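Local coordinates for periplasmic binding protein (Thermotoga lettingae TMO, PDB 4RY8) that binds 5-methylthioribose in the cleft between two lobes and probably serves as the solute-binding component of a bacterial sugar transporter, at residues Asn15-Glu23 against Phe67-Asp78; Phe133-Val144 against Gly166-Val176. All coordinates share one frame; numbering follows the deposited sequence.

Overall arrangement
From the N terminus, strand 17-22 enters the first sheet, and contact 1 closes a loop of 43 residues when strand 74-78 lies parallel beside it; the loop holds strand 47-52, which takes the other flank of 17-22. The chain then passes to the second sheet, where contact 2 closes a shorter loop of 21 residues, mostly helix 148-163, by laying strand 167-173 parallel beside strand 137-142. The two closures follow in series, neither nested nor crossed. Their centres lie about 39 Å apart on opposite sides of the chain's centre, one in each sheet of the two-lobed binding protein. Phe147, between the segments of contact 2, touches Glu23 of contact 1 and lines the sugar pocket.

Contact 1 of 2, residues Asn15-Glu23 against Phe67-Asp78; sequences NVRIALVRE and FITQRVDAIIID
Strands 17-22 and 74-78 run parallel, their axes 4.7 Å apart at closest approach and 17° from alignment, with Ala19 paired to Ile75 and Leu20 to Ile76. They are neighbours in the parallel sheet of one lobe of this periplasmic binding protein, whose order 2-1-3 places strand 47-52 on the other flank of 17-22. Ala19 and Val21 give their N-H to Ala74 O and Ile76 O; Ile76 N reaches Ala19 O at 2.7 Å, and Glu23 N continues the ladder to Asp78 O.

Where helix 57-69 ends in a Schellman motif at Arg71, Arg17 secures the turn. Its chain bends at CG-CD (chi3 -56°) and brings NH2 to the backbone O of Gln70 at 2.7 Å, an almost straight bond lying in the guanidinium plane, while Val72 CG1 packs over one face. Without the long chain, as with an alanine here, Gln70 O would probably lose this donor and Val72 CG1 the guanidinium packed against it. The backbone of Arg17 is held separately: its N-H points at Asp73 OD1 at 2.9 Å, meeting the carboxylate from the anti side and out of its plane.

On the sheet face carrying Ile18 and Leu20, Ile76 is wedged between them, its CD1 against Ile18 CG2 and its CG2 against Leu20 CD1 at 3.8 Å. At the C-terminal end, Arg22 and Asp78 lie side by side with CG and CB in contact, but their charged ends stay apart, and Arg22 NH1 bonds instead to Thr52. The reverse face meets the helix through Phe67, with Val21 CG2 3.5 Å from its CD2. Ala19 CB sits above the middle of the same ring in a CH-pi contact, 3.4 Å from the centroid and 14° off the normal.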
loop_
_atom_site.group_PDB
_atom_site.type_symbol
_atom_site.label_atom_id
_atom_site.label_comp_id
_atom_site.label_asym_id
_atom_site.label_seq_id
_atom_site.Cartn_x
_atom_site.Cartn_y
_atom_site.Cartn_z
ATOM N N ASN C 15 6.365 26.218 31.348
ATOM C CA ASN C 15 6.132 27.421 30.535
ATOM C C ASN C 15 5.806 27.114 29.091
ATOM O O ASN C 15 5.097 27.887 28.454
ATOM C CB ASN C 15 7.343 28.358 30.546
ATOM C CG ASN C 15 7.560 29.028 31.883
ATOM O OD1 ASN C 15 8.632 29.578 32.135
ATOM N ND2 ASN C 15 6.555 28.979 32.753
ATOM N N VAL C 16 6.331 26.004 28.566
ATOM C CA VAL C 16 5.979 25.555 27.203
ATOM C C VAL C 16 4.530 25.068 27.170
ATOM O O VAL C 16 4.196 24.031 27.785
ATOM C CB VAL C 16 6.888 24.406 26.701
ATOM C CG1 VAL C 16 6.470 23.971 25.281
ATOM C CG2 VAL C 16 8.347 24.833 26.746
ATOM N N ARG C 17 3.677 25.810 26.456
ATOM C CA ARG C 17 2.259 25.473 26.359
ATOM C C ARG C 17 1.914 24.997 24.956
ATOM O O ARG C 17 2.181 25.676 23.982
ATOM C CB ARG C 17 1.393 26.674 26.760
ATOM C CG ARG C 17 1.471 26.984 28.260
ATOM C CD ARG C 17 0.656 28.197 28.665
ATOM N NE ARG C 17 1.062 29.363 27.876
ATOM C CZ ARG C 17 0.238 30.159 27.196
ATOM N NH1 ARG C 17 -1.084 29.981 27.226
ATOM N NH2 ARG C 17 0.740 31.163 26.497
ATOM N N ILE C 18 1.311 23.815 24.874
ATOM C CA ILE C 18 0.931 23.195 23.607
ATOM C C ILE C 18 -0.575 22.918 23.641
ATOM O O ILE C 18 -1.066 22.228 24.542
ATOM C CB ILE C 18 1.709 21.880 23.391
ATOM C CG1 ILE C 18 3.210 22.171 23.236
ATOM C CG2 ILE C 18 1.187 21.087 22.202
ATOM C CD1 ILE C 18 4.058 20.956 23.522
ATOM N N ALA C 19 -1.294 23.454 22.654
ATOM C CA ALA C 19 -2.739 23.284 22.554
ATOM C C ALA C 19 -3.113 22.192 21.568
ATOM O O ALA C 19 -2.638 22.161 20.429
ATOM C CB ALA C 19 -3.401 24.597 22.137
ATOM N N LEU C 20 -3.999 21.316 22.001
ATOM C CA LEU C 20 -4.493 20.242 21.181
ATOM C C LEU C 20 -5.917 20.601 20.864
ATOM O O LEU C 20 -6.763 20.667 21.762
ATOM C CB LEU C 20 -4.436 18.903 21.947
ATOM C CG LEU C 20 -5.165 17.750 21.260
ATOM C CD1 LEU C 20 -4.642 17.460 19.844
ATOM C CD2 LEU C 20 -5.082 16.477 22.069
ATOM N N VAL C 21 -6.183 20.871 19.598
ATOM C CA VAL C 21 -7.512 21.270 19.171
ATOM C C VAL C 21 -8.048 20.178 18.281
ATOM O O VAL C 21 -7.525 19.954 17.191
ATOM C CB VAL C 21 -7.487 22.608 18.406
ATOM C CG1 VAL C 21 -8.891 22.982 17.930
ATOM C CG2 VAL C 21 -6.929 23.688 19.290
ATOM N N ARG C 22 -9.121 19.524 18.726
ATOM C CA ARG C 22 -9.650 18.362 18.047
ATOM C C ARG C 22 -11.010 18.578 17.518
ATOM O O ARG C 22 -11.828 19.122 18.203
ATOM C CB ARG C 22 -9.796 17.205 19.032
ATOM C CG ARG C 22 -8.562 16.917 19.874
ATOM C CD ARG C 22 -9.002 16.478 21.243
ATOM N NE ARG C 22 -9.166 15.048 21.267
ATOM C CZ ARG C 22 -9.983 14.367 22.068
ATOM N NH1 ARG C 22 -10.815 14.942 22.945
ATOM N NH2 ARG C 22 -9.965 13.057 21.962
ATOM N N GLU C 23 -11.296 18.029 16.363
ATOM C CA GLU C 23 -12.657 18.062 15.831
ATOM C C GLU C 23 -13.547 17.064 16.555
ATOM O O GLU C 23 -14.706 17.344 16.835
ATOM C CB GLU C 23 -12.662 17.750 14.331
ATOM C CG GLU C 23 -14.008 18.020 13.645
ATOM C CD GLU C 23 -14.169 17.436 12.214
ATOM O OE1 GLU C 23 -13.200 16.955 11.578
ATOM O OE2 GLU C 23 -15.305 17.447 11.696
ATOM N N PHE C 67 -6.535 29.987 21.354
ATOM C CA PHE C 67 -5.146 29.597 21.613
ATOM C C PHE C 67 -4.136 30.561 20.980
ATOM O O PHE C 67 -3.042 30.779 21.541
ATOM C CB PHE C 67 -4.901 28.135 21.234
ATOM C CG PHE C 67 -5.576 27.168 22.166
ATOM C CD1 PHE C 67 -5.349 27.241 23.537
ATOM C CD2 PHE C 67 -6.460 26.213 21.691
ATOM C CE1 PHE C 67 -5.970 26.369 24.407
ATOM C CE2 PHE C 67 -7.087 25.338 22.557
ATOM C CZ PHE C 67 -6.848 25.425 23.914
ATOM N N ILE C 68 -4.506 31.160 19.841
ATOM C CA ILE C 68 -3.665 32.196 19.210
ATOM C C ILE C 68 -3.523 33.396 20.147
ATOM O O ILE C 68 -2.401 33.817 20.484
ATOM C CB ILE C 68 -4.196 32.631 17.822
ATOM C CG1 ILE C 68 -3.964 31.508 16.817
ATOM C CG2 ILE C 68 -3.459 33.868 17.342
ATOM C CD1 ILE C 68 -4.665 31.654 15.477
ATOM N N THR C 69 -4.663 33.902 20.601
ATOM C CA THR C 69 -4.709 35.000 21.575
ATOM C C THR C 69 -3.867 34.710 22.811
ATOM O O THR C 69 -3.092 35.556 23.239
ATOM C CB THR C 69 -6.150 35.262 22.004
ATOM O OG1 THR C 69 -6.908 35.587 20.835
ATOM C CG2 THR C 69 -6.223 36.420 23.010
ATOM N N GLN C 70 -4.010 33.510 23.368
ATOM C CA GLN C 70 -3.173 33.091 24.507
ATOM C C GLN C 70 -1.671 32.954 24.151
ATOM O O GLN C 70 -0.837 32.743 25.051
ATOM C CB GLN C 70 -3.701 31.769 25.077
ATOM C CG GLN C 70 -5.131 31.841 25.632
ATOM C CD GLN C 70 -5.672 30.469 25.996
ATOM O OE1 GLN C 70 -4.907 29.589 26.406
ATOM N NE2 GLN C 70 -6.987 30.265 25.831
ATOM N N ARG C 71 -1.334 33.052 22.855
ATOM C CA ARG C 71 0.034 32.883 22.373
ATOM C C ARG C 71 0.666 31.621 22.987
ATOM O O ARG C 71 1.716 31.684 23.619
ATOM C CB ARG C 71 0.936 34.083 22.711
ATOM C CG ARG C 71 0.320 35.473 22.599
ATOM C CD ARG C 71 0.959 36.391 23.642
ATOM N NE ARG C 71 0.604 37.797 23.490
ATOM C CZ ARG C 71 1.018 38.768 24.306
ATOM N NH1 ARG C 71 1.812 38.488 25.337
ATOM N NH2 ARG C 71 0.643 40.028 24.088
ATOM N N VAL C 72 0.009 30.484 22.822
ATOM C CA VAL C 72 0.653 29.195 23.124
ATOM C C VAL C 72 1.881 29.041 22.212
ATOM O O VAL C 72 1.983 29.686 21.166
ATOM C CB VAL C 72 -0.318 28.007 22.922
ATOM C CG1 VAL C 72 -1.507 28.121 23.874
ATOM C CG2 VAL C 72 -0.809 27.916 21.472
ATOM N N ASP C 73 2.818 28.211 22.647
ATOM C CA ASP C 73 3.986 27.910 21.871
ATOM C C ASP C 73 3.669 27.111 20.575
ATOM O O ASP C 73 4.300 27.301 19.522
ATOM C CB ASP C 73 4.989 27.166 22.773
ATOM C CG ASP C 73 5.444 28.008 23.935
ATOM O OD1 ASP C 73 4.778 28.026 25.000
ATOM O OD2 ASP C 73 6.459 28.701 23.762
ATOM N N ALA C 74 2.691 26.218 20.640
ATOM C CA ALA C 74 2.295 25.471 19.455
ATOM C C ALA C 74 0.873 24.968 19.536
ATOM O O ALA C 74 0.342 24.761 20.628
ATOM C CB ALA C 74 3.244 24.282 19.262
ATOM N N ILE C 75 0.265 24.782 18.358
ATOM C CA ILE C 75 -1.023 24.140 18.223
ATOM C C ILE C 75 -0.954 22.811 17.431
ATOM O O ILE C 75 -0.416 22.757 16.309
ATOM C CB ILE C 75 -2.016 25.120 17.557
ATOM C CG1 ILE C 75 -2.023 26.435 18.319
ATOM C CG2 ILE C 75 -3.417 24.541 17.553
ATOM C CD1 ILE C 75 -2.821 27.536 17.656
ATOM N N ILE C 76 -1.526 21.751 17.998
ATOM C CA ILE C 76 -1.836 20.566 17.241
ATOM C C ILE C 76 -3.287 20.668 16.737
ATOM O O ILE C 76 -4.239 20.798 17.518
ATOM C CB ILE C 76 -1.673 19.294 18.083
ATOM C CG1 ILE C 76 -0.277 19.297 18.713
ATOM C CG2 ILE C 76 -1.870 18.049 17.238
ATOM C CD1 ILE C 76 -0.191 18.469 19.968
ATOM N N ILE C 77 -3.444 20.637 15.431
ATOM C CA ILE C 77 -4.742 20.524 14.823
ATOM C C ILE C 77 -5.072 19.077 14.428
ATOM O O ILE C 77 -4.457 18.463 13.539
ATOM C CB ILE C 77 -4.893 21.484 13.672
ATOM C CG1 ILE C 77 -4.581 22.893 14.184
ATOM C CG2 ILE C 77 -6.317 21.407 13.145
ATOM C CD1 ILE C 77 -4.716 23.953 13.145
ATOM N N ASP C 78 -6.094 18.557 15.101
ATOM C CA ASP C 78 -6.530 17.201 14.978
ATOM C C ASP C 78 -7.852 17.106 14.214
ATOM O O ASP C 78 -8.877 17.504 14.741
ATOM C CB ASP C 78 -6.714 16.699 16.387
ATOM C CG ASP C 78 -6.735 15.240 16.465
ATOM O OD1 ASP C 78 -7.584 14.687 15.752
ATOM O OD2 ASP C 78 -5.897 14.669 17.213
#

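Contact 2 of 2, residues Phe133-Val144 against Gly166-Val176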
loop_
_atom_site.group_PDB
_atom_site.type_symbol
_atom_site.label_atom_id
_atom_site.label_comp_id
_atom_site.label_asym_id
_atom_site.label_seq_id
_atom_site.Cartn_x
_atom_site.Cartn_y
_atom_site.Cartn_z
ATOM N N PHE C 133 -12.539 -13.149 -0.238
ATOM C CA PHE C 133 -13.672 -13.550 -1.035
ATOM C C PHE C 133 -13.312 -13.995 -2.471
ATOM O O PHE C 133 -14.210 -14.150 -3.305
ATOM C CB PHE C 133 -14.677 -12.363 -1.057
ATOM C CG PHE C 133 -15.513 -12.277 0.174
ATOM C CD1 PHE C 133 -15.049 -11.619 1.299
ATOM C CD2 PHE C 133 -16.778 -12.881 0.219
ATOM C CE1 PHE C 133 -15.820 -11.542 2.440
ATOM C CE2 PHE C 133 -17.552 -12.802 1.341
ATOM C CZ PHE C 133 -17.073 -12.144 2.465
ATOM N N ALA C 134 -12.029 -14.238 -2.768
ATOM C CA ALA C 134 -11.594 -14.559 -4.146
ATOM C C ALA C 134 -12.221 -13.611 -5.174
ATOM O O ALA C 134 -12.607 -14.055 -6.231
ATOM C CB ALA C 134 -11.905 -15.990 -4.546
ATOM N N GLY C 135 -12.305 -12.326 -4.839
ATOM C CA GLY C 135 -12.786 -11.272 -5.752
ATOM C C GLY C 135 -14.267 -11.225 -6.073
ATOM O O GLY C 135 -14.664 -10.448 -6.962
ATOM N N ASN C 136 -15.083 -12.035 -5.386
ATOM C CA ASN C 136 -16.556 -11.944 -5.456
ATOM C C ASN C 136 -17.225 -11.737 -4.076
ATOM O O ASN C 136 -17.170 -12.618 -3.196
ATOM C CB ASN C 136 -17.135 -13.212 -6.091
ATOM C CG ASN C 136 -16.728 -13.373 -7.536
ATOM O OD1 ASN C 136 -17.124 -12.592 -8.410
ATOM N ND2 ASN C 136 -15.905 -14.361 -7.793
ATOM N N ALA C 137 -17.868 -10.586 -3.904
ATOM C CA ALA C 137 -18.542 -10.227 -2.666
ATOM C C ALA C 137 -19.551 -9.120 -2.913
ATOM O O ALA C 137 -19.304 -8.255 -3.739
ATOM C CB ALA C 137 -17.568 -9.713 -1.630
ATOM N N ASN C 138 -20.606 -9.113 -2.088
ATOM C CA ASN C 138 -21.601 -8.030 -2.019
ATOM C C ASN C 138 -21.419 -7.186 -0.728
ATOM O O ASN C 138 -21.870 -7.551 0.358
ATOM C CB ASN C 138 -23.014 -8.630 -2.061
ATOM C CG ASN C 138 -23.305 -9.389 -3.352
ATOM O OD1 ASN C 138 -23.964 -10.430 -3.341
ATOM N ND2 ASN C 138 -22.832 -8.864 -4.454
ATOM N N VAL C 139 -20.780 -6.040 -0.873
ATOM C CA VAL C 139 -20.251 -5.310 0.253
ATOM C C VAL C 139 -21.139 -4.172 0.651
ATOM O O VAL C 139 -21.512 -3.325 -0.227
ATOM C CB VAL C 139 -18.850 -4.731 -0.104
ATOM C CG1 VAL C 139 -18.258 -3.979 1.084
ATOM C CG2 VAL C 139 -17.932 -5.852 -0.556
ATOM N N ILE C 140 -21.436 -4.135 1.953
ATOM C CA ILE C 140 -21.949 -2.931 2.666
ATOM C C ILE C 140 -20.780 -2.087 3.138
ATOM O O ILE C 140 -19.995 -2.488 3.978
ATOM C CB ILE C 140 -22.900 -3.270 3.824
ATOM C CG1 ILE C 140 -24.140 -4.012 3.232
ATOM C CG2 ILE C 140 -23.296 -1.994 4.602
ATOM C CD1 ILE C 140 -25.032 -4.712 4.217
ATOM N N TYR C 141 -20.645 -0.906 2.555
ATOM C CA TYR C 141 -19.507 -0.014 2.815
ATOM C C TYR C 141 -19.927 1.009 3.856
ATOM O O TYR C 141 -20.889 1.770 3.652
ATOM C CB TYR C 141 -19.177 0.715 1.533
ATOM C CG TYR C 141 -18.030 1.711 1.545
ATOM C CD1 TYR C 141 -16.819 1.442 2.180
ATOM C CD2 TYR C 141 -18.100 2.848 0.778
ATOM C CE1 TYR C 141 -15.792 2.343 2.131
ATOM C CE2 TYR C 141 -17.070 3.744 0.727
ATOM C CZ TYR C 141 -15.902 3.467 1.382
ATOM O OH TYR C 141 -14.872 4.336 1.272
ATOM N N VAL C 142 -19.179 1.091 4.946
ATOM C CA VAL C 142 -19.520 2.052 5.998
ATOM C C VAL C 142 -18.425 3.105 6.107
ATOM O O VAL C 142 -17.282 2.846 6.573
ATOM C CB VAL C 142 -19.759 1.409 7.334
ATOM C CG1 VAL C 142 -20.511 2.381 8.226
ATOM C CG2 VAL C 142 -20.478 0.070 7.203
ATOM N N ASN C 143 -18.763 4.285 5.599
ATOM C CA ASN C 143 -17.840 5.394 5.565
ATOM C C ASN C 143 -18.605 6.607 5.146
ATOM O O ASN C 143 -19.736 6.482 4.656
ATOM C CB ASN C 143 -16.708 5.120 4.561
ATOM C CG ASN C 143 -15.504 6.024 4.754
ATOM O OD1 ASN C 143 -15.311 6.643 5.813
ATOM N ND2 ASN C 143 -14.675 6.089 3.744
ATOM N N VAL C 144 -17.996 7.774 5.381
ATOM C CA VAL C 144 -18.608 9.080 5.082
ATOM C C VAL C 144 -17.539 10.053 4.609
ATOM O O VAL C 144 -16.382 9.952 5.018
ATOM C CB VAL C 144 -19.275 9.669 6.349
ATOM C CG1 VAL C 144 -19.944 8.590 7.153
ATOM C CG2 VAL C 144 -18.285 10.369 7.264
ATOM N N GLY C 166 -15.705 -8.177 -9.389
ATOM C CA GLY C 166 -16.680 -8.919 -8.655
ATOM C C GLY C 166 -16.911 -8.462 -7.217
ATOM O O GLY C 166 -17.825 -8.939 -6.580
ATOM N N ILE C 167 -16.091 -7.547 -6.700
ATOM C CA ILE C 167 -16.262 -6.990 -5.368
ATOM C C ILE C 167 -17.182 -5.800 -5.548
ATOM O O ILE C 167 -16.771 -4.773 -6.115
ATOM C CB ILE C 167 -14.919 -6.567 -4.763
ATOM C CG1 ILE C 167 -14.008 -7.782 -4.656
ATOM C CG2 ILE C 167 -15.104 -5.980 -3.367
ATOM C CD1 ILE C 167 -14.429 -8.785 -3.606
ATOM N N LYS C 168 -18.443 -5.960 -5.136
ATOM C CA LYS C 168 -19.479 -4.980 -5.518
ATOM C C LYS C 168 -19.893 -4.167 -4.296
ATOM O O LYS C 168 -20.065 -4.719 -3.228
ATOM C CB LYS C 168 -20.751 -5.653 -6.052
ATOM C CG LYS C 168 -20.579 -6.584 -7.233
ATOM C CD LYS C 168 -20.403 -5.818 -8.522
ATOM C CE LYS C 168 -20.160 -6.766 -9.692
ATOM N NZ LYS C 168 -21.373 -7.538 -10.070
ATOM N N GLU C 169 -20.081 -2.857 -4.459
ATOM C CA GLU C 169 -20.631 -2.060 -3.387
ATOM C C GLU C 169 -22.134 -2.153 -3.565
ATOM O O GLU C 169 -22.640 -1.766 -4.587
ATOM C CB GLU C 169 -20.163 -0.602 -3.478
ATOM C CG GLU C 169 -20.698 0.279 -2.350
ATOM C CD GLU C 169 -20.098 1.675 -2.308
ATOM O OE1 GLU C 169 -18.863 1.881 -2.453
ATOM O OE2 GLU C 169 -20.885 2.594 -2.071
ATOM N N VAL C 170 -22.841 -2.710 -2.598
ATOM C CA VAL C 170 -24.300 -2.783 -2.688
ATOM C C VAL C 170 -25.006 -1.758 -1.787
ATOM O O VAL C 170 -26.204 -1.526 -1.953
ATOM C CB VAL C 170 -24.833 -4.193 -2.376
ATOM C CG1 VAL C 170 -24.185 -5.229 -3.284
ATOM C CG2 VAL C 170 -24.629 -4.536 -0.911
ATOM N N ALA C 171 -24.282 -1.175 -0.836
ATOM C CA ALA C 171 -24.738 -0.025 -0.040
ATOM C C ALA C 171 -23.561 0.713 0.566
ATOM O O ALA C 171 -22.519 0.083 0.912
ATOM C CB ALA C 171 -25.708 -0.429 1.058
ATOM N N LYS C 172 -23.715 2.042 0.646
ATOM C CA LYS C 172 -22.873 2.952 1.455
ATOM C C LYS C 172 -23.651 3.561 2.633
ATOM O O LYS C 172 -24.635 4.275 2.441
ATOM C CB LYS C 172 -22.365 4.132 0.602
ATOM C CG LYS C 172 -21.267 4.949 1.277
ATOM C CD LYS C 172 -20.700 6.040 0.366
ATOM C CE LYS C 172 -19.917 6.997 1.194
ATOM N NZ LYS C 172 -18.929 7.737 0.415
ATOM N N ILE C 173 -23.200 3.340 3.857
ATOM C CA ILE C 173 -23.923 3.902 5.000
ATOM C C ILE C 173 -22.951 4.534 5.943
ATOM O O ILE C 173 -21.709 4.309 5.862
ATOM C CB ILE C 173 -24.789 2.835 5.720
ATOM C CG1 ILE C 173 -23.924 1.744 6.309
ATOM C CG2 ILE C 173 -25.838 2.245 4.782
ATOM C CD1 ILE C 173 -24.736 0.657 6.978
ATOM N N GLY C 174 -23.504 5.300 6.867
ATOM C CA GLY C 174 -22.709 5.914 7.897
ATOM C C GLY C 174 -22.749 7.426 7.972
ATOM O O GLY C 174 -22.793 8.135 6.953
ATOM N N ALA C 175 -22.756 7.897 9.215
ATOM C CA ALA C 175 -22.604 9.296 9.554
ATOM C C ALA C 175 -21.863 9.373 10.869
ATOM O O ALA C 175 -21.977 8.480 11.718
ATOM C CB ALA C 175 -23.967 9.965 9.664
ATOM N N VAL C 176 -21.115 10.450 11.043
ATOM C CA VAL C 176 -20.394 10.713 12.278
ATOM C C VAL C 176 -21.272 11.632 13.129
ATOM O O VAL C 176 -21.477 12.777 12.779
ATOM C CB VAL C 176 -19.039 11.409 11.997
ATOM C CG1 VAL C 176 -18.352 11.797 13.308
ATOM C CG2 VAL C 176 -18.156 10.511 11.145
HETATM O O HOH W 1 -22.276 7.377 4.725
#
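With chi1 at 180°, Tyr141 sets its ring anti to its own backbone nitrogen, and Glu169, extended from a chi1 of -179°, reaches across to it, Glu169 OE1 lying 3.5 Å from Tyr141 CD2. Lys172 runs alongside the ring, its CG against the same CD2, while Asn143 CB packs over one ring face. The polar ends are fixed from several directions: Asn143 ND2 gives a straight bond to Tyr141 OH, which also bonds Asp154, and Glu169 OE1 is held by Trp157 and Lys161 of helix 148-163. On this same face, nearer the start of the strands, Ile167 CD1 packs on Ala137 CB.

On the other face of the sheet, Ile173 turns CD1 onto Ile140 CG2 at 3.8 Å and CG1 onto Val142 CG2.

The backbones form a parallel ladder twisted by 42°. Val139 N bonds Lys168 O at 2.8 Å, but the return bond to Val139 O comes from Val170 N, and the next, from Tyr141 N, goes to Ala171 O. Pairing thus slips from Val139-Glu169 to Ile140-Ala171, the mark of a beta bulge, and Val170 lays CG2 3.4 Å from Val139 O. Past the strands, a water donates to Asn143 O at 2.7 Å.

Val176 ends beside the bound sugar, about 4 Å from it. Two parallel strands joined through helix 148-163, with 167-173 outermost within the chain, make the beta-alpha-beta crossover that builds the Rossmann-like lobes of periplasmic binding proteins.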